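Long-range contacts in Lin1840 protein (PDB 4ZO9), which probably hydrolyses terminal, non-reducing beta-D-glucosyl residues to release beta-D-glucose, as a member of glycosyl hydrolase family 3: residues D144-R149 and Q556-I561; G148-S153 and G507-V512; G202-T207 and G472-L477; T236-V241 and I268-A273. The protein carries 2 engineered substitutions. All coordinates share one frame; numbering follows the deposited sequence.

Contact 1 of 4, residues D144-R149 and Q556-I561; sequences DPRWGR and QTTGQI. With BGC (beta-D-glucopyranose), chain C.
I561 pushes its branched side chain into the corner formed by D144, P145 and R146. With CG2 anti to its own backbone N and CG1 beside it, the two branches part company. CG2 settles on the polar pair, 3.5 Å from D144 OD1 and 3.6 Å from R146 NH2, while CD1 runs end-on to the proline ring, 3.8 Å from P145 CG. Its CB lies over one face of the R146 guanidinium.

That pair is held from within its own segment. R146 bends at chi3 (-65°) and grips D144 side-on: NE meets the syn lone pair of OD1 at 2.9 Å, almost straight at 175°, and NH2 reaches OD2 at a tilt, 2.8 Å away. OD1 also takes the backbone N of R146 on its anti side, an Asx turn set within the type I turn from D144 to W147. R146 NH1 turns instead to G559 O and I561 O of the second subunit.

The contact joins the loop between strand 133-134 of the barrel and helix 158-173 to the loop running from helix 532-540 toward strand 607-611. R508 bonds to the carbonyls of P145 and R146.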
# COMPACT_ATOMS: atom_id res chain seq x y z
N ASP A 144 0.76 -8.93 1.46
CA ASP A 144 1.24 -8.55 0.13
C ASP A 144 2.05 -9.69 -0.47
O ASP A 144 3.25 -9.82 -0.23
CB ASP A 144 2.02 -7.23 0.16
CG ASP A 144 2.30 -6.68 -1.24
OD1 ASP A 144 2.15 -7.48 -2.24
OD2 ASP A 144 2.63 -5.46 -1.36
N PRO A 145 1.37 -10.55 -1.27
CA PRO A 145 2.02 -11.69 -1.90
C PRO A 145 3.06 -11.42 -2.99
O PRO A 145 3.80 -12.36 -3.41
CB PRO A 145 0.84 -12.52 -2.41
CG PRO A 145 -0.29 -11.54 -2.59
CD PRO A 145 -0.09 -10.48 -1.57
N ARG A 146 3.21 -10.16 -3.41
CA ARG A 146 4.34 -9.77 -4.27
C ARG A 146 5.65 -10.06 -3.58
O ARG A 146 6.64 -10.47 -4.22
CB ARG A 146 4.25 -8.31 -4.67
CG ARG A 146 3.09 -8.07 -5.63
CD ARG A 146 2.80 -6.60 -5.85
NE ARG A 146 2.32 -5.90 -4.66
CZ ARG A 146 1.90 -4.65 -4.63
NH1 ARG A 146 1.90 -3.90 -5.69
NH2 ARG A 146 1.47 -4.15 -3.50
N TRP A 147 5.68 -9.85 -2.26
CA TRP A 147 6.92 -9.96 -1.47
C TRP A 147 7.35 -11.41 -1.42
O TRP A 147 6.57 -12.28 -1.00
CB TRP A 147 6.65 -9.40 -0.07
CG TRP A 147 7.87 -9.16 0.79
CD1 TRP A 147 8.98 -8.50 0.44
CD2 TRP A 147 8.03 -9.53 2.16
NE1 TRP A 147 9.84 -8.41 1.51
CE2 TRP A 147 9.31 -9.07 2.57
CE3 TRP A 147 7.21 -10.22 3.09
CZ2 TRP A 147 9.82 -9.28 3.86
CZ3 TRP A 147 7.70 -10.44 4.40
CH2 TRP A 147 8.97 -9.92 4.79
N GLY A 148 8.57 -11.71 -1.87
CA GLY A 148 9.03 -13.07 -1.82
C GLY A 148 9.04 -13.70 -0.46
O GLY A 148 8.88 -14.92 -0.36
N ARG A 149 9.22 -12.90 0.59
CA ARG A 149 9.40 -13.47 1.92
C ARG A 149 8.08 -13.86 2.60
O ARG A 149 8.10 -14.29 3.74
CB ARG A 149 10.23 -12.59 2.82
CG ARG A 149 11.43 -12.13 2.11
CD ARG A 149 12.44 -11.51 3.02
NE ARG A 149 13.07 -12.55 3.82
CZ ARG A 149 14.17 -12.42 4.53
NH1 ARG A 149 14.87 -11.31 4.53
NH2 ARG A 149 14.61 -13.50 5.20
N GLN A 556 -8.11 -11.91 -6.30
CA GLN A 556 -8.70 -11.95 -7.64
C GLN A 556 -7.67 -11.57 -8.69
O GLN A 556 -7.53 -12.24 -9.72
CB GLN A 556 -9.85 -10.96 -7.75
CG GLN A 556 -10.97 -11.27 -6.80
CD GLN A 556 -11.96 -12.25 -7.37
OE1 GLN A 556 -11.95 -12.56 -8.55
NE2 GLN A 556 -12.87 -12.68 -6.56
N THR A 557 -6.89 -10.55 -8.40
CA THR A 557 -5.84 -10.08 -9.34
C THR A 557 -4.75 -9.30 -8.61
O THR A 557 -5.01 -8.79 -7.54
CB THR A 557 -6.49 -9.24 -10.46
OG1 THR A 557 -5.55 -9.02 -11.52
CG2 THR A 557 -6.99 -7.94 -9.92
N THR A 558 -3.55 -9.16 -9.18
CA THR A 558 -2.44 -8.43 -8.51
C THR A 558 -2.92 -7.09 -7.94
O THR A 558 -2.62 -6.73 -6.80
CB THR A 558 -1.34 -8.16 -9.51
OG1 THR A 558 -0.79 -9.39 -9.88
CG2 THR A 558 -0.26 -7.27 -8.95
N GLY A 559 -3.75 -6.39 -8.71
CA GLY A 559 -4.18 -5.09 -8.32
C GLY A 559 -5.18 -4.96 -7.20
O GLY A 559 -5.51 -3.81 -6.83
N GLN A 560 -5.73 -6.09 -6.73
CA GLN A 560 -6.55 -6.12 -5.53
C GLN A 560 -5.70 -5.98 -4.25
O GLN A 560 -6.23 -5.78 -3.18
CB GLN A 560 -7.32 -7.42 -5.44
CG GLN A 560 -8.45 -7.42 -4.42
CD GLN A 560 -9.29 -8.69 -4.46
OE1 GLN A 560 -8.78 -9.79 -4.41
NE2 GLN A 560 -10.60 -8.51 -4.54
N ILE A 561 -4.39 -6.15 -4.37
CA ILE A 561 -3.54 -6.20 -3.19
C ILE A 561 -3.37 -4.81 -2.50
O ILE A 561 -3.13 -3.81 -3.15
CB ILE A 561 -2.16 -6.65 -3.60
CG1 ILE A 561 -2.18 -8.09 -4.07
CG2 ILE A 561 -1.17 -6.41 -2.49
CD1 ILE A 561 -0.90 -8.50 -4.75
C2 BGC C . 18.29 -12.85 5.97
C3 BGC C . 17.87 -13.17 7.41
C4 BGC C . 18.82 -14.23 7.92
C5 BGC C . 20.16 -13.54 8.23
C6 BGC C . 21.25 -14.58 8.45
C1 BGC C . 19.80 -12.51 5.91
O2 BGC C . 17.50 -11.78 5.44
O3 BGC C . 16.53 -13.66 7.47
O4 BGC C . 18.29 -14.81 9.05
O5 BGC C . 20.51 -12.52 7.18
O6 BGC C . 21.48 -15.20 7.19

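Contact 2 of 4, residues G148-S153 and G507-V512; sequences GRVMES and GRPLEV. With BGC (beta-D-glucopyranose), chain C.
M151 and G507 bring their CA atoms to 5.0 Å where the 3-10 turn 148-151 meets the irregular segment 507-512. No direct hydrogen bond crosses. Instead, the carbonyl of G507 sits against M151 CB at 3.4 Å, and a water donates both to G148 O and, weakly, to G507 O.

V150 does the apolar work. With CG1 anti to the carbonyl carbon (chi1 -67°), CG2 is left between the backbone N and that carbon, and it wedges between G507 O at 3.5 Å and R508 CB at 3.6 Å, so that the valine crosses the arginine side chain at about a right angle. R508 then folds back, its chain bent at chi3, and brings NH2 up to G148 CA, while the bridging water lies over the centre of its guanidinium. The charge is met outside the two segments, by a salt bridge from NH1 to E466.

R149 points the other way, to the sugar. NE and NH2 hold E152 side-on, with NE to OE2 at 2.7 Å and nearly straight (171°). This fixes the guanidinium, whose NH1 donates to O2 of the chain C glucose at 2.8 Å and whose NH2 donates to O3 of that glucose at 3.0 Å.

The turn follows strand 133-134 and the partner segment follows strand 500-505. Helix 103-109 lies against M151 and P509, and H192 of strand 187-193 touches R149 and E152.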
# COMPACT_ATOMS: atom_id res chain seq x y z
N GLY A 148 8.57 -11.71 -1.87
CA GLY A 148 9.03 -13.07 -1.82
C GLY A 148 9.04 -13.70 -0.46
O GLY A 148 8.88 -14.92 -0.36
N ARG A 149 9.22 -12.90 0.59
CA ARG A 149 9.40 -13.47 1.92
C ARG A 149 8.08 -13.86 2.60
O ARG A 149 8.10 -14.29 3.74
CB ARG A 149 10.23 -12.59 2.82
CG ARG A 149 11.43 -12.13 2.11
CD ARG A 149 12.44 -11.51 3.02
NE ARG A 149 13.07 -12.55 3.82
CZ ARG A 149 14.17 -12.42 4.53
NH1 ARG A 149 14.87 -11.31 4.53
NH2 ARG A 149 14.61 -13.50 5.20
N VAL A 150 6.93 -13.79 1.92
CA VAL A 150 5.69 -14.39 2.47
C VAL A 150 5.82 -15.85 2.81
O VAL A 150 5.10 -16.38 3.67
CB VAL A 150 4.46 -14.20 1.55
CG1 VAL A 150 4.10 -12.71 1.48
CG2 VAL A 150 4.70 -14.76 0.16
N MET A 151 6.68 -16.55 2.09
CA MET A 151 6.89 -17.99 2.32
C MET A 151 7.37 -18.32 3.72
O MET A 151 7.18 -19.41 4.18
CB MET A 151 7.92 -18.54 1.34
CG MET A 151 9.29 -17.89 1.43
SD MET A 151 10.65 -19.10 1.38
CE MET A 151 10.17 -20.05 2.81
N GLU A 152 7.98 -17.35 4.39
CA GLU A 152 8.62 -17.51 5.74
C GLU A 152 7.65 -17.13 6.90
O GLU A 152 7.87 -17.45 8.04
CB GLU A 152 9.82 -16.58 5.81
CG GLU A 152 11.03 -16.89 4.95
CD GLU A 152 11.94 -15.68 4.84
OE1 GLU A 152 12.54 -15.35 5.89
OE2 GLU A 152 12.09 -15.06 3.71
N SER A 153 6.57 -16.47 6.55
CA SER A 153 5.56 -16.06 7.51
C SER A 153 4.52 -17.13 7.52
O SER A 153 4.43 -17.96 6.55
CB SER A 153 4.95 -14.75 7.06
OG SER A 153 3.91 -14.28 7.92
N GLY A 507 5.35 -20.67 -3.30
CA GLY A 507 5.70 -20.05 -2.03
C GLY A 507 4.93 -18.79 -1.74
O GLY A 507 5.24 -18.12 -0.77
N ARG A 508 3.91 -18.46 -2.54
CA ARG A 508 3.10 -17.25 -2.32
C ARG A 508 1.74 -17.47 -2.86
O ARG A 508 1.54 -18.30 -3.77
CB ARG A 508 3.67 -16.06 -3.08
CG ARG A 508 3.90 -16.32 -4.58
CD ARG A 508 4.00 -15.07 -5.47
NE ARG A 508 5.08 -14.16 -5.04
CZ ARG A 508 6.36 -14.35 -5.32
NH1 ARG A 508 6.72 -15.35 -6.05
NH2 ARG A 508 7.28 -13.49 -4.88
N PRO A 509 0.75 -16.73 -2.32
CA PRO A 509 -0.50 -16.65 -3.07
C PRO A 509 -0.26 -16.33 -4.50
O PRO A 509 0.61 -15.49 -4.82
CB PRO A 509 -1.26 -15.53 -2.34
CG PRO A 509 -0.74 -15.59 -0.92
CD PRO A 509 0.70 -15.98 -1.06
N LEU A 510 -1.04 -16.94 -5.38
CA LEU A 510 -0.99 -16.58 -6.81
C LEU A 510 -2.39 -16.26 -7.36
O LEU A 510 -3.42 -16.53 -6.72
CB LEU A 510 -0.31 -17.70 -7.61
CG LEU A 510 1.19 -17.89 -7.34
CD1 LEU A 510 1.64 -19.28 -7.75
CD2 LEU A 510 2.06 -16.86 -8.08
N GLU A 511 -2.43 -15.68 -8.56
CA GLU A 511 -3.71 -15.54 -9.31
C GLU A 511 -4.10 -16.91 -9.86
O GLU A 511 -3.58 -17.35 -10.90
CB GLU A 511 -3.53 -14.57 -10.49
CG GLU A 511 -3.31 -13.11 -10.12
CD GLU A 511 -3.21 -12.18 -11.34
OE1 GLU A 511 -3.55 -12.59 -12.46
OE2 GLU A 511 -2.80 -10.99 -11.18
N VAL A 512 -4.98 -17.62 -9.17
CA VAL A 512 -5.31 -18.96 -9.55
C VAL A 512 -6.73 -19.10 -10.16
O VAL A 512 -7.17 -20.25 -10.44
CB VAL A 512 -5.12 -19.95 -8.39
CG1 VAL A 512 -3.75 -19.77 -7.75
CG2 VAL A 512 -6.20 -19.82 -7.37
C2 BGC C . 18.29 -12.85 5.97
C3 BGC C . 17.87 -13.17 7.41
C4 BGC C . 18.82 -14.23 7.92
C5 BGC C . 20.16 -13.54 8.23
C6 BGC C . 21.25 -14.58 8.45
C1 BGC C . 19.80 -12.51 5.91
O2 BGC C . 17.50 -11.78 5.44
O3 BGC C . 16.53 -13.66 7.47
O4 BGC C . 18.29 -14.81 9.05
O5 BGC C . 20.51 -12.52 7.18
O6 BGC C . 21.48 -15.20 7.19
O HOH W 1 7.17 -16.23 -2.09

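Contact 3 of 4, residues G202-T207 and G472-L477; sequences GLEYNT and GEAGSL. With BGC (beta-D-glucopyranose), chain G; GLC (alpha-D-glucopyranose), chain B; BGC (beta-D-glucopyranose), chain C.
Y205 and E473 meet at about a right angle, ring and carboxylate planes 78° apart. The phenol OH donates to E473 OE2 at 2.5 Å, and that oxygen lies at the ring's edge, close to its plane, while the carboxylate is approached on its anti side. E473 gets there by standing fully extended, CG anti to the backbone N (chi1 -176°); its other oxygen, OE1, accepts from O2 of the chain C glucose at 2.8 Å.

E204 is folded against its neighbour. Bent at chi2 (61°), it lays CG against one face of the Y205 ring, 3.3 Å from its plane and over its centre, and its CG also packs on A474 CB. The carboxylate is thereby turned to the other segment: A474 N gives OE1 a straight bond of 2.8 Å, and a water donates to OE1 as well. OE2 takes the backbone N of Y205 and, beyond the contact, W147 NE1.

The same water donates to S476 OG at 2.8 Å. That hydroxyl in turn donates to G202 O at 2.6 Å, in the carbonyl plane and on a lone pair, which ties the residue just before the type II turn 203-206 to the one just after the turn 472-475.

The second subunit closes over both segments, with S585 bonding to E204 O and R582 to E473 O, both from that subunit. A glucose pocket lined by a loop of the TIM-barrel domain and one from the following C-terminal domain is the active-site architecture familiar from family 3 glycosidases.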
# COMPACT_ATOMS: atom_id res chain seq x y z
N GLY A 202 5.43 -4.50 -2.35
CA GLY A 202 6.01 -5.83 -2.25
C GLY A 202 7.47 -5.92 -2.66
O GLY A 202 7.97 -6.99 -2.94
N LEU A 203 8.13 -4.78 -2.73
CA LEU A 203 9.52 -4.68 -3.19
C LEU A 203 10.53 -4.98 -2.08
O LEU A 203 10.45 -4.47 -0.99
CB LEU A 203 9.75 -3.28 -3.77
CG LEU A 203 11.14 -3.00 -4.32
CD1 LEU A 203 11.50 -4.02 -5.39
CD2 LEU A 203 11.20 -1.57 -4.88
N GLU A 204 11.49 -5.85 -2.33
CA GLU A 204 12.38 -6.20 -1.28
C GLU A 204 13.10 -4.99 -0.69
O GLU A 204 13.65 -4.11 -1.41
CB GLU A 204 13.39 -7.28 -1.77
CG GLU A 204 14.09 -7.95 -0.70
CD GLU A 204 13.16 -8.67 0.23
OE1 GLU A 204 12.73 -9.81 -0.05
OE2 GLU A 204 12.87 -8.10 1.29
N TYR A 205 13.13 -4.98 0.63
CA TYR A 205 13.82 -3.97 1.48
C TYR A 205 13.20 -2.60 1.44
O TYR A 205 13.76 -1.63 1.95
CB TYR A 205 15.34 -3.87 1.21
CG TYR A 205 16.05 -5.19 0.95
CD1 TYR A 205 16.24 -6.10 1.93
CD2 TYR A 205 16.53 -5.51 -0.35
CE1 TYR A 205 16.91 -7.31 1.68
CE2 TYR A 205 17.20 -6.69 -0.60
CZ TYR A 205 17.38 -7.60 0.42
OH TYR A 205 18.08 -8.80 0.24
N ASN A 206 12.02 -2.52 0.87
CA ASN A 206 11.44 -1.22 0.59
C ASN A 206 10.76 -0.61 1.82
O ASN A 206 10.49 -1.31 2.80
CB ASN A 206 10.50 -1.30 -0.60
CG ASN A 206 10.31 0.02 -1.28
OD1 ASN A 206 11.15 0.96 -1.17
ND2 ASN A 206 9.18 0.14 -2.01
N THR A 207 10.55 0.70 1.74
CA THR A 207 9.85 1.48 2.72
C THR A 207 8.63 0.83 3.36
O THR A 207 7.77 0.25 2.72
CB THR A 207 9.38 2.76 2.05
OG1 THR A 207 10.53 3.41 1.50
CG2 THR A 207 8.62 3.65 3.00
N GLY A 472 11.34 -16.17 -1.72
CA GLY A 472 12.33 -16.02 -0.69
C GLY A 472 12.87 -14.60 -0.68
O GLY A 472 12.27 -13.70 -1.23
N GLU A 473 14.01 -14.40 -0.07
CA GLU A 473 14.57 -13.04 0.00
C GLU A 473 14.93 -12.44 -1.36
O GLU A 473 15.57 -13.10 -2.17
CB GLU A 473 15.78 -13.04 0.92
CG GLU A 473 16.35 -11.65 1.13
CD GLU A 473 17.54 -11.61 2.08
OE1 GLU A 473 17.82 -12.65 2.78
OE2 GLU A 473 18.19 -10.50 2.10
N ALA A 474 14.45 -11.23 -1.68
CA ALA A 474 14.81 -10.53 -2.91
C ALA A 474 14.34 -11.31 -4.15
O ALA A 474 14.94 -11.28 -5.21
CB ALA A 474 16.32 -10.23 -2.96
N GLY A 475 13.23 -11.99 -3.96
CA GLY A 475 12.38 -12.64 -4.98
C GLY A 475 11.00 -12.00 -5.02
O GLY A 475 10.00 -12.66 -4.82
N SER A 476 10.96 -10.70 -5.30
CA SER A 476 9.72 -9.91 -5.37
C SER A 476 9.22 -10.01 -6.80
O SER A 476 10.00 -9.82 -7.78
CB SER A 476 9.97 -8.41 -4.99
OG SER A 476 10.25 -8.12 -3.60
N LEU A 477 7.91 -10.30 -6.95
CA LEU A 477 7.27 -10.27 -8.24
C LEU A 477 6.19 -9.21 -8.28
O LEU A 477 5.32 -9.23 -7.43
CB LEU A 477 6.52 -11.54 -8.49
CG LEU A 477 7.21 -12.80 -8.88
CD1 LEU A 477 6.13 -13.85 -9.17
CD2 LEU A 477 8.09 -12.54 -10.08
C2 BGC G . 21.21 -11.86 3.13
C3 BGC G . 21.60 -12.77 4.29
C4 BGC G . 22.49 -13.91 3.77
C5 BGC G . 23.55 -13.50 2.75
C6 BGC G . 23.97 -14.72 1.96
C1 BGC G . 22.45 -11.44 2.38
O1 BGC G . 22.07 -10.53 1.34
O2 BGC G . 20.54 -10.67 3.56
O3 BGC G . 20.45 -13.35 4.95
O4 BGC G . 23.17 -14.50 4.90
O5 BGC G . 23.06 -12.59 1.79
O6 BGC G . 24.37 -15.68 2.92
C1 GLC B . 22.26 -11.53 2.29
C2 GLC B . 21.06 -11.91 3.05
C3 GLC B . 21.54 -12.76 4.24
C4 GLC B . 22.39 -13.92 3.72
C5 GLC B . 23.49 -13.42 2.78
C6 GLC B . 24.11 -14.46 1.96
O1 GLC B . 23.10 -10.86 3.21
O2 GLC B . 20.43 -10.69 3.45
O3 GLC B . 20.43 -13.37 4.98
O4 GLC B . 22.95 -14.60 4.86
O5 GLC B . 22.86 -12.74 1.75
O6 GLC B . 24.66 -15.32 2.90
C2 BGC C . 18.29 -12.85 5.97
C3 BGC C . 17.87 -13.17 7.41
C4 BGC C . 18.82 -14.23 7.92
C5 BGC C . 20.16 -13.54 8.23
C6 BGC C . 21.25 -14.58 8.45
C1 BGC C . 19.80 -12.51 5.91
O2 BGC C . 17.50 -11.78 5.44
O3 BGC C . 16.53 -13.66 7.47
O4 BGC C . 18.29 -14.81 9.05
O5 BGC C . 20.51 -12.52 7.18
O6 BGC C . 21.48 -15.20 7.19
O HOH W 2 11.24 -10.31 -2.17

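Contact 4 of 4, residues T236-V241 and I268-A273; sequences TAFNVV and ISAWGA. Engineered in segment 268-273: A270 (natural residue Asp). With GLC (alpha-D-glucopyranose), chain B; BGC (beta-D-glucopyranose), chain G; BGC (beta-D-glucopyranose), chain C.
F238 offers one ring face to A270, an engineered alanine (aspartate in the natural sequence). The methyl CB stands 3.9 Å from the ring centroid and 22° off the normal, a CH-pi contact displaced toward the CZ rim. Two oxygens lie at the ring's edge, near its plane: W271 O, 3.2 Å from CE1, and O2 of the chain C glucose, 3.4 Å from CE2. Y205 meets the same ring edge-to-face. The W271 indole has the second glucose, modelled in both alpha and beta forms, over one face.

W271 swings toward the sugars with CG anti to the backbone N (chi1 -179°), while its carbonyl stays behind at the phenylalanine. A273 CB completes the apolar side, 4.2 Å from F238 CD1.

Behind the rings the two chains are tied by two bonds, one backbone to backbone and one to a side-chain hydroxyl. T236 N donates to I268 O at 3.1 Å, nearly along the C=O axis, and A270 N donates to T236 OG1 at 3.1 Å; T247 is the hydroxyl's further partner. The A270 methyl lies against T236 O, which is buried without a polar partner. Within 268-273, A270 O is taken from opposite faces by S269 OG and by A273 N, which closes a type II turn.

Strands 233-236 and 267-268 are neighbours in the parallel barrel, and these bonds probably help set where their chains leave it. In this variant W271 gives the sugars a face and F238 an edge. The natural aspartate would put a carboxylate beside them, and in family 3 the Asp of such a Ser-Asp-Trp sequence is probably the nucleophile.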
# COMPACT_ATOMS: atom_id res chain seq x y z
N THR A 236 17.11 -7.68 14.12
CA THR A 236 16.57 -6.43 13.63
C THR A 236 16.09 -6.64 12.20
O THR A 236 16.51 -7.64 11.53
CB THR A 236 17.61 -5.29 13.61
OG1 THR A 236 18.62 -5.59 12.62
CG2 THR A 236 18.27 -5.08 14.96
N ALA A 237 15.24 -5.72 11.73
CA ALA A 237 14.80 -5.71 10.36
C ALA A 237 15.57 -4.71 9.43
O ALA A 237 16.10 -3.69 9.88
CB ALA A 237 13.31 -5.37 10.39
N PHE A 238 15.61 -5.02 8.13
CA PHE A 238 16.15 -4.17 7.08
C PHE A 238 15.51 -2.80 6.84
O PHE A 238 16.23 -1.83 6.50
CB PHE A 238 16.16 -4.90 5.76
CG PHE A 238 17.14 -6.04 5.73
CD1 PHE A 238 18.49 -5.82 5.89
CD2 PHE A 238 16.70 -7.34 5.60
CE1 PHE A 238 19.39 -6.86 5.83
CE2 PHE A 238 17.61 -8.40 5.52
CZ PHE A 238 18.93 -8.15 5.65
N ASN A 239 14.18 -2.76 7.00
CA ASN A 239 13.30 -1.60 6.71
C ASN A 239 13.40 -0.50 7.73
O ASN A 239 13.77 -0.74 8.89
CB ASN A 239 11.83 -2.04 6.67
CG ASN A 239 11.42 -2.91 7.88
OD1 ASN A 239 11.85 -4.09 8.01
ND2 ASN A 239 10.60 -2.36 8.77
N VAL A 240 13.07 0.69 7.27
CA VAL A 240 12.70 1.79 8.16
C VAL A 240 11.44 1.46 8.93
O VAL A 240 10.60 0.77 8.42
CB VAL A 240 12.43 3.14 7.41
CG1 VAL A 240 13.69 3.67 6.74
CG2 VAL A 240 11.30 3.03 6.41
N VAL A 241 11.34 1.96 10.16
CA VAL A 241 10.11 1.96 10.94
C VAL A 241 9.87 3.41 11.26
O VAL A 241 10.72 4.05 11.80
CB VAL A 241 10.23 1.13 12.21
CG1 VAL A 241 9.07 1.42 13.22
CG2 VAL A 241 10.32 -0.36 11.87
N ILE A 268 20.67 -9.12 17.61
CA ILE A 268 21.62 -9.32 16.48
C ILE A 268 21.08 -8.60 15.29
O ILE A 268 19.86 -8.59 15.08
CB ILE A 268 21.78 -10.83 16.10
CG1 ILE A 268 22.85 -11.00 15.05
CG2 ILE A 268 20.45 -11.45 15.61
CD1 ILE A 268 23.20 -12.43 14.70
N SER A 269 21.95 -8.02 14.49
CA SER A 269 21.53 -7.29 13.31
C SER A 269 21.16 -8.25 12.25
O SER A 269 21.70 -9.32 12.20
CB SER A 269 22.66 -6.39 12.79
OG SER A 269 23.58 -7.06 11.94
N ALA A 270 20.24 -7.88 11.37
CA ALA A 270 20.14 -8.66 10.14
C ALA A 270 21.44 -8.45 9.38
O ALA A 270 22.18 -7.50 9.63
CB ALA A 270 18.99 -8.24 9.27
N TRP A 271 21.68 -9.29 8.41
CA TRP A 271 22.92 -9.25 7.67
C TRP A 271 23.25 -7.88 7.07
O TRP A 271 22.54 -7.41 6.19
CB TRP A 271 22.88 -10.26 6.55
CG TRP A 271 24.16 -10.24 5.79
CD1 TRP A 271 24.66 -9.20 5.05
CD2 TRP A 271 25.11 -11.30 5.67
NE1 TRP A 271 25.86 -9.55 4.49
CE2 TRP A 271 26.15 -10.84 4.85
CE3 TRP A 271 25.17 -12.59 6.15
CZ2 TRP A 271 27.26 -11.63 4.52
CZ3 TRP A 271 26.29 -13.39 5.79
CH2 TRP A 271 27.29 -12.90 5.01
N GLY A 272 24.36 -7.28 7.52
CA GLY A 272 24.78 -5.98 7.05
C GLY A 272 23.94 -4.77 7.49
O GLY A 272 24.32 -3.64 7.20
N ALA A 273 22.82 -5.00 8.18
CA ALA A 273 21.91 -3.93 8.48
C ALA A 273 22.53 -2.74 9.28
O ALA A 273 22.02 -1.60 9.19
CB ALA A 273 20.72 -4.51 9.21
C1 GLC B . 22.26 -11.53 2.29
C2 GLC B . 21.06 -11.91 3.05
C3 GLC B . 21.54 -12.76 4.24
C4 GLC B . 22.39 -13.92 3.72
C5 GLC B . 23.49 -13.42 2.78
C6 GLC B . 24.11 -14.46 1.96
O1 GLC B . 23.10 -10.86 3.21
O2 GLC B . 20.43 -10.69 3.45
O3 GLC B . 20.43 -13.37 4.98
O4 GLC B . 22.95 -14.60 4.86
O5 GLC B . 22.86 -12.74 1.75
O6 GLC B . 24.66 -15.32 2.90
C2 BGC G . 21.21 -11.86 3.13
C3 BGC G . 21.60 -12.77 4.29
C4 BGC G . 22.49 -13.91 3.77
C5 BGC G . 23.55 -13.50 2.75
C6 BGC G . 23.97 -14.72 1.96
C1 BGC G . 22.45 -11.44 2.38
O1 BGC G . 22.07 -10.53 1.34
O2 BGC G . 20.54 -10.67 3.56
O3 BGC G . 20.45 -13.35 4.95
O4 BGC G . 23.17 -14.50 4.90
O5 BGC G . 23.06 -12.59 1.79
O6 BGC G . 24.37 -15.68 2.92
C2 BGC C . 18.29 -12.85 5.97
C3 BGC C . 17.87 -13.17 7.41
C4 BGC C . 18.82 -14.23 7.92
C5 BGC C . 20.16 -13.54 8.23
C6 BGC C . 21.25 -14.58 8.45
C1 BGC C . 19.80 -12.51 5.91
O2 BGC C . 17.50 -11.78 5.44
O3 BGC C . 16.53 -13.66 7.47
O4 BGC C . 18.29 -14.81 9.05
O5 BGC C . 20.51 -12.52 7.18
O6 BGC C . 21.48 -15.20 7.19

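Overall arrangement
All four contacts are buried, and none is a surface patch. Contacts 1, 2 and 3 join the barrel domain to the C-terminal domain, whereas contact 4 stays within the barrel and ties two adjacent strands. Contacts 1 and 2 start from the same loop, sharing G148 and R149, and R508 of contact 2 bonds to P145 of contact 1 and G475 of contact 3. Across their segments, contacts 1 and 2 meet mainly by van der Waals packing, with internal salt bridges and one bridging water; contacts 3 and 4 use direct hydrogen bonds. Y205 and F238 join those two beside the bound sugars. Contacts 1, 3 and 4 also reach the second subunit; contact 2 does not.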